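Local coordinates for T-lymphoma invasion and metastasis-inducing protein 2 (Mus musculus, PDB 3A8P) that activates the GTPase Rac1 by stimulating its exchange of GDP for GTP, connecting extracellular signals to the cytoskeleton and neurite growth, at residues K159-Q164 / E178-Q183; F104-Q109 / E113-A118; P21-T24 / K30-L33; A122-F127 / E134-L139; S146-I151 / R197-L202. All blocks are in the same frame, centred on the assembly; numbering follows the deposited sequence.

Contact 1 (K159-Q164 / E178-Q183)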
# COMPACT_ATOMS: atom_id res chain seq x y z
N LYS A 159 16.04 -11.94 -16.46
CA LYS A 159 16.35 -12.06 -17.88
C LYS A 159 17.25 -13.26 -18.12
O LYS A 159 17.10 -13.96 -19.11
CB LYS A 159 17.02 -10.79 -18.41
CG LYS A 159 16.06 -9.63 -18.56
CD LYS A 159 16.72 -8.45 -19.25
CE LYS A 159 15.77 -7.26 -19.30
NZ LYS A 159 14.47 -7.63 -19.94
N MET A 160 18.19 -13.50 -17.21
CA MET A 160 19.09 -14.64 -17.37
C MET A 160 18.29 -15.95 -17.34
O MET A 160 18.48 -16.82 -18.18
CB MET A 160 20.15 -14.67 -16.26
CG MET A 160 21.11 -15.85 -16.37
SD MET A 160 22.42 -15.63 -17.62
CE MET A 160 21.52 -15.52 -19.09
N ALA A 161 17.38 -16.07 -16.37
CA ALA A 161 16.56 -17.26 -16.23
C ALA A 161 15.75 -17.48 -17.51
O ALA A 161 15.66 -18.60 -18.00
CB ALA A 161 15.62 -17.12 -15.03
N GLU A 162 15.17 -16.41 -18.04
CA GLU A 162 14.38 -16.49 -19.26
C GLU A 162 15.26 -16.98 -20.42
O GLU A 162 14.84 -17.82 -21.22
CB GLU A 162 13.77 -15.12 -19.57
CG GLU A 162 12.79 -14.67 -18.51
CD GLU A 162 12.31 -13.24 -18.70
OE1 GLU A 162 13.11 -12.39 -19.14
OE2 GLU A 162 11.13 -12.95 -18.39
N LEU A 163 16.48 -16.46 -20.51
CA LEU A 163 17.40 -16.89 -21.57
C LEU A 163 17.66 -18.39 -21.44
O LEU A 163 17.69 -19.11 -22.44
CB LEU A 163 18.72 -16.12 -21.50
CG LEU A 163 19.75 -16.40 -22.62
CD1 LEU A 163 19.18 -15.97 -23.98
CD2 LEU A 163 21.04 -15.63 -22.34
N GLN A 164 17.85 -18.86 -20.21
CA GLN A 164 18.09 -20.29 -19.99
C GLN A 164 16.85 -21.12 -20.37
O GLN A 164 16.96 -22.21 -20.91
CB GLN A 164 18.45 -20.57 -18.52
CG GLN A 164 19.60 -19.75 -17.98
CD GLN A 164 20.80 -19.73 -18.91
OE1 GLN A 164 21.37 -20.77 -19.24
NE2 GLN A 164 21.19 -18.53 -19.33
N GLU A 178 9.99 -21.71 -15.02
CA GLU A 178 8.93 -20.71 -15.08
C GLU A 178 8.52 -20.32 -13.67
O GLU A 178 8.28 -19.14 -13.39
CB GLU A 178 7.72 -21.27 -15.85
CG GLU A 178 8.06 -21.75 -17.24
CD GLU A 178 6.84 -22.14 -18.04
OE1 GLU A 178 6.02 -22.93 -17.53
OE2 GLU A 178 6.70 -21.66 -19.19
N ASN A 179 8.45 -21.31 -12.78
CA ASN A 179 8.10 -21.07 -11.38
C ASN A 179 9.10 -20.09 -10.79
O ASN A 179 8.73 -19.18 -10.04
CB ASN A 179 8.15 -22.38 -10.59
CG ASN A 179 7.06 -23.35 -11.00
OD1 ASN A 179 7.16 -24.55 -10.74
ND2 ASN A 179 6.00 -22.84 -11.62
N GLN A 180 10.37 -20.29 -11.14
CA GLN A 180 11.45 -19.43 -10.66
C GLN A 180 11.27 -18.02 -11.22
O GLN A 180 11.38 -17.03 -10.50
CB GLN A 180 12.79 -20.02 -11.10
CG GLN A 180 13.99 -19.40 -10.42
CD GLN A 180 15.30 -19.93 -10.97
OE1 GLN A 180 15.50 -21.15 -11.07
NE2 GLN A 180 16.20 -19.02 -11.33
N ILE A 181 11.00 -17.93 -12.52
CA ILE A 181 10.80 -16.65 -13.18
C ILE A 181 9.65 -15.89 -12.49
O ILE A 181 9.76 -14.68 -12.26
CB ILE A 181 10.49 -16.85 -14.69
CG1 ILE A 181 11.74 -17.37 -15.40
CG2 ILE A 181 10.06 -15.53 -15.33
CD1 ILE A 181 11.51 -17.77 -16.85
N ARG A 182 8.58 -16.60 -12.15
CA ARG A 182 7.45 -15.94 -11.49
C ARG A 182 7.85 -15.39 -10.12
O ARG A 182 7.34 -14.35 -9.70
CB ARG A 182 6.28 -16.90 -11.30
CG ARG A 182 5.67 -17.42 -12.58
CD ARG A 182 4.27 -17.97 -12.32
NE ARG A 182 3.78 -18.76 -13.45
CZ ARG A 182 4.07 -20.04 -13.65
NH1 ARG A 182 4.85 -20.69 -12.79
NH2 ARG A 182 3.59 -20.67 -14.72
N GLN A 183 8.73 -16.09 -9.42
CA GLN A 183 9.16 -15.63 -8.12
C GLN A 183 9.96 -14.35 -8.30
O GLN A 183 9.74 -13.37 -7.57
CB GLN A 183 10.00 -16.70 -7.40
CG GLN A 183 10.34 -16.33 -5.95
CD GLN A 183 9.09 -16.10 -5.11
OE1 GLN A 183 8.32 -17.03 -4.87
NE2 GLN A 183 8.88 -14.86 -4.66

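Contact 2 (F104-Q109 / E113-A118)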
# COMPACT_ATOMS: atom_id res chain seq x y z
N PHE A 104 -11.89 6.52 2.73
CA PHE A 104 -12.18 7.57 3.70
C PHE A 104 -12.57 8.82 2.92
O PHE A 104 -12.13 9.02 1.79
CB PHE A 104 -10.94 7.92 4.53
CG PHE A 104 -10.54 6.86 5.51
CD1 PHE A 104 -11.15 6.78 6.76
CD2 PHE A 104 -9.51 5.97 5.21
CE1 PHE A 104 -10.75 5.82 7.69
CE2 PHE A 104 -9.11 5.00 6.13
CZ PHE A 104 -9.73 4.93 7.37
N GLN A 105 -13.40 9.67 3.52
CA GLN A 105 -13.76 10.92 2.88
C GLN A 105 -13.51 12.02 3.89
O GLN A 105 -14.17 12.08 4.93
CB GLN A 105 -15.23 10.95 2.45
CG GLN A 105 -15.65 12.36 2.00
CD GLN A 105 -17.09 12.43 1.52
OE1 GLN A 105 -17.96 11.74 2.03
NE2 GLN A 105 -17.34 13.29 0.53
N ALA A 106 -12.55 12.88 3.58
CA ALA A 106 -12.20 13.98 4.45
C ALA A 106 -13.24 15.08 4.31
O ALA A 106 -14.21 14.92 3.57
CB ALA A 106 -10.83 14.51 4.09
N THR A 107 -13.04 16.20 4.99
CA THR A 107 -14.00 17.30 4.94
C THR A 107 -13.63 18.35 3.90
O THR A 107 -14.41 19.25 3.61
CB THR A 107 -14.12 18.00 6.30
OG1 THR A 107 -12.90 18.69 6.60
CG2 THR A 107 -14.40 16.98 7.40
N SER A 108 -12.43 18.23 3.34
CA SER A 108 -11.95 19.18 2.33
C SER A 108 -10.66 18.64 1.74
O SER A 108 -10.10 17.66 2.25
CB SER A 108 -11.68 20.54 2.97
OG SER A 108 -10.55 20.48 3.83
N GLN A 109 -10.17 19.29 0.68
CA GLN A 109 -8.93 18.86 0.05
C GLN A 109 -7.79 19.06 1.04
O GLN A 109 -6.90 18.21 1.15
CB GLN A 109 -8.66 19.67 -1.23
CG GLN A 109 -7.28 19.45 -1.87
CD GLN A 109 -6.99 17.98 -2.22
OE1 GLN A 109 -7.88 17.24 -2.63
NE2 GLN A 109 -5.73 17.57 -2.07
N GLU A 113 -5.25 16.19 2.64
CA GLU A 113 -3.79 16.27 2.62
C GLU A 113 -3.22 16.16 4.02
O GLU A 113 -2.18 15.54 4.22
CB GLU A 113 -3.33 17.58 1.98
CG GLU A 113 -3.53 17.63 0.48
CD GLU A 113 -3.33 19.03 -0.08
OE1 GLU A 113 -2.46 19.75 0.44
OE2 GLU A 113 -4.05 19.39 -1.03
N ASN A 114 -3.90 16.75 4.99
CA ASN A 114 -3.43 16.69 6.36
C ASN A 114 -3.47 15.25 6.89
O ASN A 114 -2.56 14.83 7.62
CB ASN A 114 -4.25 17.61 7.27
CG ASN A 114 -3.98 19.08 7.01
OD1 ASN A 114 -2.93 19.44 6.49
ND2 ASN A 114 -4.92 19.94 7.38
N TRP A 115 -4.51 14.50 6.52
CA TRP A 115 -4.66 13.10 6.94
C TRP A 115 -3.59 12.22 6.31
O TRP A 115 -2.97 11.39 6.99
CB TRP A 115 -6.03 12.56 6.55
CG TRP A 115 -7.09 12.82 7.59
CD1 TRP A 115 -8.13 13.70 7.50
CD2 TRP A 115 -7.21 12.19 8.87
NE1 TRP A 115 -8.89 13.66 8.65
CE2 TRP A 115 -8.34 12.74 9.51
CE3 TRP A 115 -6.46 11.21 9.54
CZ2 TRP A 115 -8.75 12.34 10.79
CZ3 TRP A 115 -6.86 10.81 10.82
CH2 TRP A 115 -8.00 11.38 11.43
N VAL A 116 -3.38 12.40 5.01
CA VAL A 116 -2.38 11.62 4.30
C VAL A 116 -1.01 11.88 4.91
O VAL A 116 -0.26 10.95 5.17
CB VAL A 116 -2.36 11.99 2.79
CG1 VAL A 116 -1.11 11.41 2.12
CG2 VAL A 116 -3.60 11.46 2.11
N THR A 117 -0.69 13.15 5.14
CA THR A 117 0.59 13.52 5.72
C THR A 117 0.75 12.91 7.11
O THR A 117 1.80 12.35 7.44
CB THR A 117 0.72 15.06 5.82
OG1 THR A 117 0.70 15.64 4.51
CG2 THR A 117 2.03 15.46 6.53
N ALA A 118 -0.30 13.01 7.91
CA ALA A 118 -0.30 12.48 9.27
C ALA A 118 -0.06 10.96 9.30
O ALA A 118 0.81 10.48 10.02
CB ALA A 118 -1.64 12.83 9.98

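Contact 3 (P21-T24 / K30-L33)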
# COMPACT_ATOMS: atom_id res chain seq x y z
N PRO A 21 -15.09 0.16 4.12
CA PRO A 21 -14.13 -0.90 3.81
C PRO A 21 -14.35 -1.27 2.34
O PRO A 21 -15.49 -1.31 1.87
CB PRO A 21 -14.54 -2.01 4.78
CG PRO A 21 -16.01 -1.81 4.91
CD PRO A 21 -16.14 -0.32 5.04
N LEU A 22 -13.26 -1.54 1.62
CA LEU A 22 -13.36 -1.86 0.20
C LEU A 22 -12.88 -3.25 -0.20
O LEU A 22 -13.56 -3.96 -0.95
CB LEU A 22 -12.60 -0.81 -0.61
CG LEU A 22 -12.64 -0.92 -2.13
CD1 LEU A 22 -14.08 -0.82 -2.61
CD2 LEU A 22 -11.79 0.17 -2.76
N VAL A 23 -11.70 -3.63 0.26
CA VAL A 23 -11.13 -4.92 -0.08
C VAL A 23 -10.60 -5.62 1.16
O VAL A 23 -10.11 -4.97 2.09
CB VAL A 23 -9.96 -4.76 -1.09
CG1 VAL A 23 -9.33 -6.12 -1.37
CG2 VAL A 23 -10.45 -4.12 -2.38
N THR A 24 -10.70 -6.95 1.18
CA THR A 24 -10.20 -7.73 2.30
C THR A 24 -9.59 -9.03 1.80
O THR A 24 -9.93 -9.53 0.73
CB THR A 24 -11.32 -8.06 3.31
OG1 THR A 24 -10.74 -8.71 4.44
CG2 THR A 24 -12.37 -8.98 2.69
N LYS A 30 -6.94 -14.95 -1.01
CA LYS A 30 -7.35 -14.26 -2.22
C LYS A 30 -8.12 -12.99 -1.85
O LYS A 30 -8.91 -12.99 -0.91
CB LYS A 30 -8.22 -15.17 -3.11
CG LYS A 30 -9.64 -15.39 -2.63
CD LYS A 30 -9.68 -16.14 -1.31
CE LYS A 30 -11.12 -16.46 -0.90
NZ LYS A 30 -11.80 -17.34 -1.89
N LEU A 31 -7.88 -11.92 -2.59
CA LEU A 31 -8.55 -10.65 -2.34
C LEU A 31 -10.00 -10.70 -2.81
O LEU A 31 -10.31 -11.37 -3.79
CB LEU A 31 -7.83 -9.51 -3.06
CG LEU A 31 -6.36 -9.24 -2.72
CD1 LEU A 31 -5.84 -8.12 -3.61
CD2 LEU A 31 -6.25 -8.85 -1.25
N GLU A 32 -10.87 -9.98 -2.12
CA GLU A 32 -12.27 -9.92 -2.52
C GLU A 32 -12.89 -8.62 -2.03
O GLU A 32 -12.48 -8.07 -1.01
CB GLU A 32 -13.05 -11.10 -1.95
CG GLU A 32 -13.50 -10.94 -0.51
CD GLU A 32 -14.51 -11.99 -0.09
OE1 GLU A 32 -14.95 -11.96 1.08
OE2 GLU A 32 -14.87 -12.85 -0.94
N LEU A 33 -13.86 -8.11 -2.78
CA LEU A 33 -14.54 -6.89 -2.39
C LEU A 33 -15.36 -7.18 -1.15
O LEU A 33 -16.02 -8.21 -1.07
CB LEU A 33 -15.45 -6.40 -3.51
CG LEU A 33 -14.76 -5.87 -4.76
CD1 LEU A 33 -15.80 -5.49 -5.80
CD2 LEU A 33 -13.91 -4.67 -4.40

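Contact 4 (A122-F127 / E134-L139)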
# COMPACT_ATOMS: atom_id res chain seq x y z
N ALA A 122 3.34 9.07 10.70
CA ALA A 122 3.30 8.13 11.81
C ALA A 122 4.00 6.84 11.38
O ALA A 122 4.84 6.31 12.11
CB ALA A 122 1.86 7.85 12.19
N CYS A 123 3.64 6.35 10.20
CA CYS A 123 4.23 5.13 9.64
C CYS A 123 5.73 5.23 9.45
O CYS A 123 6.46 4.28 9.75
CB CYS A 123 3.59 4.80 8.28
SG CYS A 123 1.87 4.32 8.38
N ALA A 124 6.20 6.36 8.93
CA ALA A 124 7.63 6.55 8.72
C ALA A 124 8.31 6.51 10.09
O ALA A 124 9.40 5.97 10.25
CB ALA A 124 7.90 7.88 8.04
N SER A 125 7.63 7.09 11.07
CA SER A 125 8.14 7.15 12.42
C SER A 125 8.32 5.74 12.99
O SER A 125 9.39 5.39 13.48
CB SER A 125 7.19 7.96 13.29
OG SER A 125 7.66 8.03 14.62
N LEU A 126 7.26 4.94 12.93
CA LEU A 126 7.31 3.57 13.43
C LEU A 126 8.38 2.78 12.69
O LEU A 126 9.15 2.02 13.29
CB LEU A 126 5.94 2.89 13.27
CG LEU A 126 5.80 1.49 13.87
CD1 LEU A 126 6.12 1.55 15.36
CD2 LEU A 126 4.39 0.96 13.65
N PHE A 127 8.42 2.96 11.37
CA PHE A 127 9.39 2.29 10.52
C PHE A 127 10.82 2.56 11.03
O PHE A 127 11.62 1.64 11.20
CB PHE A 127 9.24 2.78 9.08
CG PHE A 127 10.17 2.10 8.11
CD1 PHE A 127 9.92 0.80 7.67
CD2 PHE A 127 11.29 2.77 7.62
CE1 PHE A 127 10.78 0.18 6.76
CE2 PHE A 127 12.15 2.15 6.71
CZ PHE A 127 11.90 0.86 6.28
N GLU A 134 17.03 7.26 14.41
CA GLU A 134 16.33 8.48 14.80
C GLU A 134 16.26 9.45 13.63
O GLU A 134 15.42 10.35 13.60
CB GLU A 134 17.00 9.12 16.01
CG GLU A 134 16.70 8.38 17.31
CD GLU A 134 17.39 9.00 18.51
OE1 GLU A 134 17.31 10.24 18.68
OE2 GLU A 134 17.99 8.24 19.31
N ASP A 135 17.16 9.28 12.66
CA ASP A 135 17.19 10.12 11.47
C ASP A 135 16.32 9.41 10.42
O ASP A 135 16.83 8.71 9.55
CB ASP A 135 18.62 10.26 10.95
CG ASP A 135 18.76 11.33 9.89
OD1 ASP A 135 17.73 11.74 9.31
OD2 ASP A 135 19.90 11.75 9.63
N THR A 136 15.01 9.60 10.52
CA THR A 136 14.04 8.97 9.62
C THR A 136 14.30 9.21 8.14
O THR A 136 14.32 8.27 7.35
CB THR A 136 12.61 9.45 9.95
OG1 THR A 136 12.40 9.37 11.37
CG2 THR A 136 11.57 8.57 9.24
N VAL A 137 14.50 10.46 7.76
CA VAL A 137 14.75 10.81 6.36
C VAL A 137 15.93 10.06 5.77
O VAL A 137 15.87 9.59 4.63
CB VAL A 137 14.97 12.33 6.22
CG1 VAL A 137 15.50 12.66 4.82
CG2 VAL A 137 13.66 13.06 6.48
N ARG A 138 17.02 9.95 6.53
CA ARG A 138 18.21 9.25 6.07
C ARG A 138 17.95 7.76 5.89
O ARG A 138 18.46 7.15 4.96
CB ARG A 138 19.36 9.45 7.06
CG ARG A 138 20.68 8.85 6.61
CD ARG A 138 21.72 8.97 7.72
NE ARG A 138 23.05 8.59 7.27
CZ ARG A 138 24.12 8.52 8.06
NH1 ARG A 138 24.01 8.81 9.35
NH2 ARG A 138 25.30 8.18 7.56
N LEU A 139 17.17 7.18 6.80
CA LEU A 139 16.84 5.76 6.71
C LEU A 139 16.01 5.53 5.45
O LEU A 139 16.26 4.59 4.69
CB LEU A 139 16.06 5.32 7.95
CG LEU A 139 15.39 3.94 7.87
CD1 LEU A 139 16.44 2.85 7.66
CD2 LEU A 139 14.59 3.68 9.15

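Contact 5 (S146-I151 / R197-L202)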
# COMPACT_ATOMS: atom_id res chain seq x y z
N SER A 146 18.76 1.18 -1.74
CA SER A 146 18.88 -0.26 -1.65
C SER A 146 17.85 -0.97 -2.53
O SER A 146 18.19 -1.88 -3.28
CB SER A 146 18.73 -0.70 -0.19
OG SER A 146 18.75 -2.11 -0.09
N LEU A 147 16.59 -0.55 -2.42
CA LEU A 147 15.53 -1.16 -3.22
C LEU A 147 15.85 -0.99 -4.70
O LEU A 147 15.63 -1.91 -5.50
CB LEU A 147 14.18 -0.52 -2.89
CG LEU A 147 13.61 -0.92 -1.53
CD1 LEU A 147 12.50 0.06 -1.10
CD2 LEU A 147 13.08 -2.35 -1.60
N LEU A 148 16.39 0.16 -5.08
CA LEU A 148 16.73 0.40 -6.48
C LEU A 148 17.81 -0.57 -6.98
O LEU A 148 17.78 -1.00 -8.14
CB LEU A 148 17.17 1.85 -6.68
CG LEU A 148 16.00 2.83 -6.73
CD1 LEU A 148 16.51 4.26 -6.64
CD2 LEU A 148 15.22 2.63 -8.03
N GLN A 149 18.76 -0.91 -6.12
CA GLN A 149 19.82 -1.83 -6.51
C GLN A 149 19.24 -3.24 -6.63
O GLN A 149 19.57 -3.96 -7.55
CB GLN A 149 20.98 -1.82 -5.51
CG GLN A 149 21.75 -0.50 -5.50
CD GLN A 149 23.12 -0.61 -4.84
OE1 GLN A 149 23.23 -1.02 -3.68
NE2 GLN A 149 24.17 -0.25 -5.57
N LYS A 150 18.38 -3.61 -5.69
CA LYS A 150 17.76 -4.93 -5.71
C LYS A 150 16.90 -5.13 -6.96
O LYS A 150 16.82 -6.22 -7.51
CB LYS A 150 16.90 -5.14 -4.47
CG LYS A 150 17.72 -5.20 -3.18
CD LYS A 150 16.83 -5.50 -2.00
CE LYS A 150 17.63 -5.64 -0.73
NZ LYS A 150 16.74 -6.06 0.37
N ILE A 151 16.26 -4.05 -7.40
CA ILE A 151 15.43 -4.12 -8.59
C ILE A 151 16.32 -4.37 -9.80
O ILE A 151 16.00 -5.18 -10.67
CB ILE A 151 14.64 -2.81 -8.76
CG1 ILE A 151 13.48 -2.78 -7.76
CG2 ILE A 151 14.15 -2.66 -10.20
CD1 ILE A 151 12.81 -1.42 -7.61
N ARG A 197 6.25 3.13 -1.44
CA ARG A 197 5.88 3.40 -0.06
C ARG A 197 6.93 4.29 0.59
O ARG A 197 6.59 5.27 1.26
CB ARG A 197 5.74 2.07 0.71
CG ARG A 197 5.19 2.20 2.12
CD ARG A 197 4.67 0.85 2.61
NE ARG A 197 5.74 -0.15 2.76
CZ ARG A 197 6.41 -0.36 3.89
NH1 ARG A 197 6.13 0.34 4.98
NH2 ARG A 197 7.37 -1.28 3.93
N MET A 198 8.21 3.96 0.39
CA MET A 198 9.29 4.76 0.96
C MET A 198 9.24 6.20 0.45
O MET A 198 9.47 7.15 1.21
CB MET A 198 10.66 4.15 0.62
CG MET A 198 10.92 2.79 1.25
SD MET A 198 11.06 2.81 3.05
CE MET A 198 9.35 2.51 3.55
N ARG A 199 8.94 6.37 -0.84
CA ARG A 199 8.86 7.71 -1.40
C ARG A 199 7.67 8.48 -0.85
O ARG A 199 7.73 9.71 -0.69
CB ARG A 199 8.80 7.64 -2.92
CG ARG A 199 10.17 7.40 -3.54
CD ARG A 199 10.07 6.99 -4.98
NE ARG A 199 11.39 6.94 -5.61
CZ ARG A 199 11.62 6.35 -6.78
NH1 ARG A 199 10.62 5.77 -7.43
NH2 ARG A 199 12.85 6.36 -7.29
N CYS A 200 6.58 7.77 -0.55
CA CYS A 200 5.40 8.40 0.01
C CYS A 200 5.76 8.96 1.38
O CYS A 200 5.41 10.09 1.71
CB CYS A 200 4.25 7.40 0.17
SG CYS A 200 3.39 6.93 -1.35
N TYR A 201 6.46 8.16 2.18
CA TYR A 201 6.87 8.60 3.52
C TYR A 201 7.78 9.83 3.40
O TYR A 201 7.56 10.84 4.05
CB TYR A 201 7.58 7.47 4.28
CG TYR A 201 6.69 6.27 4.60
CD1 TYR A 201 5.34 6.25 4.23
CD2 TYR A 201 7.21 5.16 5.26
CE1 TYR A 201 4.53 5.15 4.51
CE2 TYR A 201 6.40 4.04 5.55
CZ TYR A 201 5.06 4.05 5.17
OH TYR A 201 4.26 2.96 5.44
N LEU A 202 8.80 9.74 2.54
CA LEU A 202 9.71 10.86 2.35
C LEU A 202 8.99 12.13 1.91
O LEU A 202 9.27 13.21 2.41
CB LEU A 202 10.78 10.50 1.31
CG LEU A 202 12.02 9.77 1.83
CD1 LEU A 202 12.77 9.12 0.66
CD2 LEU A 202 12.92 10.76 2.58

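Contact 1 (K159-Q164 / E178-Q183)
Ala-161 and Ile-181 bring the backbones of the two helical segments closest, with their CA atoms 6.5 Å apart. The segment axes pass at 9.7 Å and run nearly antiparallel, their directions 163° apart, which is the geometry of an antiparallel helical hairpin. This is the coiled-coil arm of the PHCCEx module, and residues 178-183 fall in a predicted coiled coil. Contact between the segments is modest, 162 Å² of surface summed over both sides, and it centres on Ile-181.

The isoleucine spreads its branches over two residues of the facing helix. CG1 of Ile-181 rests against the methyl CB of Ala-161 at 3.9 Å, a purely apolar touch, and the small alanine lets the larger side chain come in close to the backbone. Because CG1 of Ile-181 stands anti to its carbonyl carbon (chi1 -68°) and the chain continues extended, CD1 is carried on to Glu-162. There it meets the aliphatic CG of Glu-162 at 3.7 Å, the two side chains crossing at about a right angle. The carboxylate of Glu-162 finds its charge partner within its own helix, in a salt bridge to Lys-158. Trimming Ile-181 to an alanine here would probably open a gap beside Ala-161 and leave the methylene part of Glu-162 without its apolar neighbour. The other branch, CG2 of Ile-181, reaches to 4.1 Å from Glu-162 OE2, the oxygen that Lys-158 NZ engages.

Contact 2 (F104-Q109 / E113-A118)
Glu-113, which meets Gln-109 across this contact, has a carbonyl oxygen gripped by two donors of one residue. Thr-117 N reaches Glu-113 O at 3.0 Å, and the hydroxyl Thr-117 OG1 donates to the same Glu-113 O at 2.9 Å. The two approach from opposite faces of the carbonyl plane, which lets both bonds form without competing for one position.

The side chains make the shortest polar bond between the segments: Gln-109 NE2 donates to Glu-113 OE2 at 2.7 Å, almost straight at 172°. The acceptor oxygen uses its anti lone pair, and it lies practically in the amide plane of Gln-109, so the glutamine's N-H points squarely at it. Gln-109 gets there by folding at chi2 (56°), while Glu-113 runs extended beyond CG; amide and carboxylate planes end up 49° apart. Alongside this side-chain link runs the ordinary helical bond from Glu-113 N to Gln-109 O, 3.0 Å.

These residues open helix 109-130, the C-terminal helix of the PH fold, just after strand 101-105 of its sheet. Ser-108 is the N-cap, its OG accepting from Asp-111 N. About two turns past the cap, Trp-115 turns toward the loop that leaves the strand, and its CD1 touches Ala-106 CB at 4.4 Å. The tryptophan ring also makes a cation-pi contact with Lys-13 and packs against Leu-17 and Leu-51 of the sheet.

Contact 3 (P21-T24 / K30-L33)
The beta hairpin formed by strand 11-26 and strand 30-33 belongs to the PH domain, and Thr-24 and Glu-32 form a hydrogen-bonded antiparallel pair in it. Thr-24 N donates to Glu-32 O at 3.0 Å, and Glu-32 N returns the bond to Thr-24 O at the same length of 3.0 Å. Val-23 and Leu-33 form the adjoining non-hydrogen-bonded pair, with CA atoms 4.6 Å apart. Next to it, Leu-33 CA sends its C-H to Leu-22 O at 3.4 Å. Leu-22 and Val-23 together face Val-101 of the neighbouring strand, a classic beta bulge.

On the face carrying Val-23 and Leu-33 the contacts are apolar. Val-23 has CG1 anti to its backbone N (chi1 177°), which places CG1 4.1 Å from Leu-31 CB, while its other methyl, CG2, meets Leu-33 CD2 at 4.0 Å. Leu-31 and Leu-33 also touch Leu-231 of helix 222-231, and Leu-31 reaches helix 236-245.

On the reverse face, Thr-24 and Glu-32 lie side by side, pointing the same way, with Thr-24 CG2 3.9 Å from Glu-32 CG. Thr-24 turns its hydroxyl elsewhere, to Asp-100. The hairpin is therefore two-sided: Leu-31 and Leu-33 give helices 222-231 and 236-245 of the CC-Ex part an apolar surface, Val-23 packs beside them, and the face of Thr-24 and Glu-32 keeps the polar groups.

Contact 4 (A122-F127 / E134-L139)
Ala-124 and Phe-127 of helix 109-130, the C-terminal helix of the PH domain, pack against Thr-136 and Leu-139 at the start of helix 136-165, the first limb of the coiled-coil arm. In all, 177 Å² of surface, counted over both sides, is buried between the segments.

Polar bonding serves the turn itself. Asp-135 stands at the N-cap of helix 136-165 and centres an inverse gamma turn; its OD1 accepts from Arg-138 N in a weak bond of 3.4 Å.

The contact between the helices is carried by apolar groups. Leu-139 CD2 lies against the Phe-127 ring, 3.7 Å from Phe-127 CD2, and Leu-139 CG is 3.9 Å from the next ring atom, Phe-127 CE2. Phe-127 holds its CG anti to the backbone N (chi1 -178°), which swings the ring toward the second helix, where Leu-140 and Gln-143 also touch it. One turn earlier, Thr-136 offers its methyl, not its hydroxyl: CG2 approaches Ala-124 CB at 3.9 Å. Thr-136 CG2 also comes within 3.5 Å of the backbone oxygen Ala-124 O, a packing contact.

Contact 5 (S146-I151 / R197-L202)
Met-198, the residue that meets Leu-147 across the contact, also covers one face of the Arg-197 guanidinium, its CE lying 4.0 Å above the plane and over the centre of the group. At the edge of that guanidinium, nearly in its plane, sits Tyr-201 OH, to which Arg-197 NH1 donates a bond of 3.3 Å (160° at the hydrogen). The Tyr-201 ring in turn has Arg-197 O 3.3 Å above one face, offset toward the rim. A third flat group, the guanidinium of Arg-199, is approached obliquely by Leu-148, whose CD1 comes to 4.3 Å from Arg-199 NH2.

The contact between the helices is small, 98 Å² over both sides, and apolar at heart. Leu-147 CD1 touches Met-198 CG at 3.9 Å, and the two side chains cross at about a right angle. Met-198 bends beyond this point at chi2 (-67°) and chi3 (91°), which curls its CE back over Arg-197. One residue can thus meet the facing helix through its CG and cover one face of a charged neighbour with its terminal methyl. Further polar bonds hold Arg-197 and Tyr-201: Arg-197 NH1 forms a salt bridge with Asp-76, and Tyr-201 OH bonds to Ser-77 O. Both partners belong to the PH domain part of the chain.

Here helix 171-206, the returning limb of the CC-Ex hairpin, lies between two others. Leu-147 and Leu-148 reach it from helix 136-165, and Leu-147 also packs on Phe-191; helix 109-130 packs against Met-198, Cys-200 and Tyr-201, and Tyr-201 OH reaches Ser-77, just ahead of strand 78-81 in the chain.

In the fold
Contacts 1 and 5 lie on the same pair of helices, 136-165 and 171-206, with centres 24 Å apart; contact 1 is nested within the chain loop that contact 5 closes. Contact 4 adjoins contact 5, their centres 13 Å apart, and the two touch directly: Cys-123 CB meets Tyr-201 OH at 3.4 Å, and Phe-127 CZ meets Met-198 SD at 3.9 Å. Contacts 2 and 4 share helix 109-130, which thus links the PH sheet to the helical arm. Contact 3 reaches the same sheet as contact 2, with nearest atoms about 7 Å apart. Contact 1 is farthest from contact 2, about 42 Å between centres, marking the module's elongation.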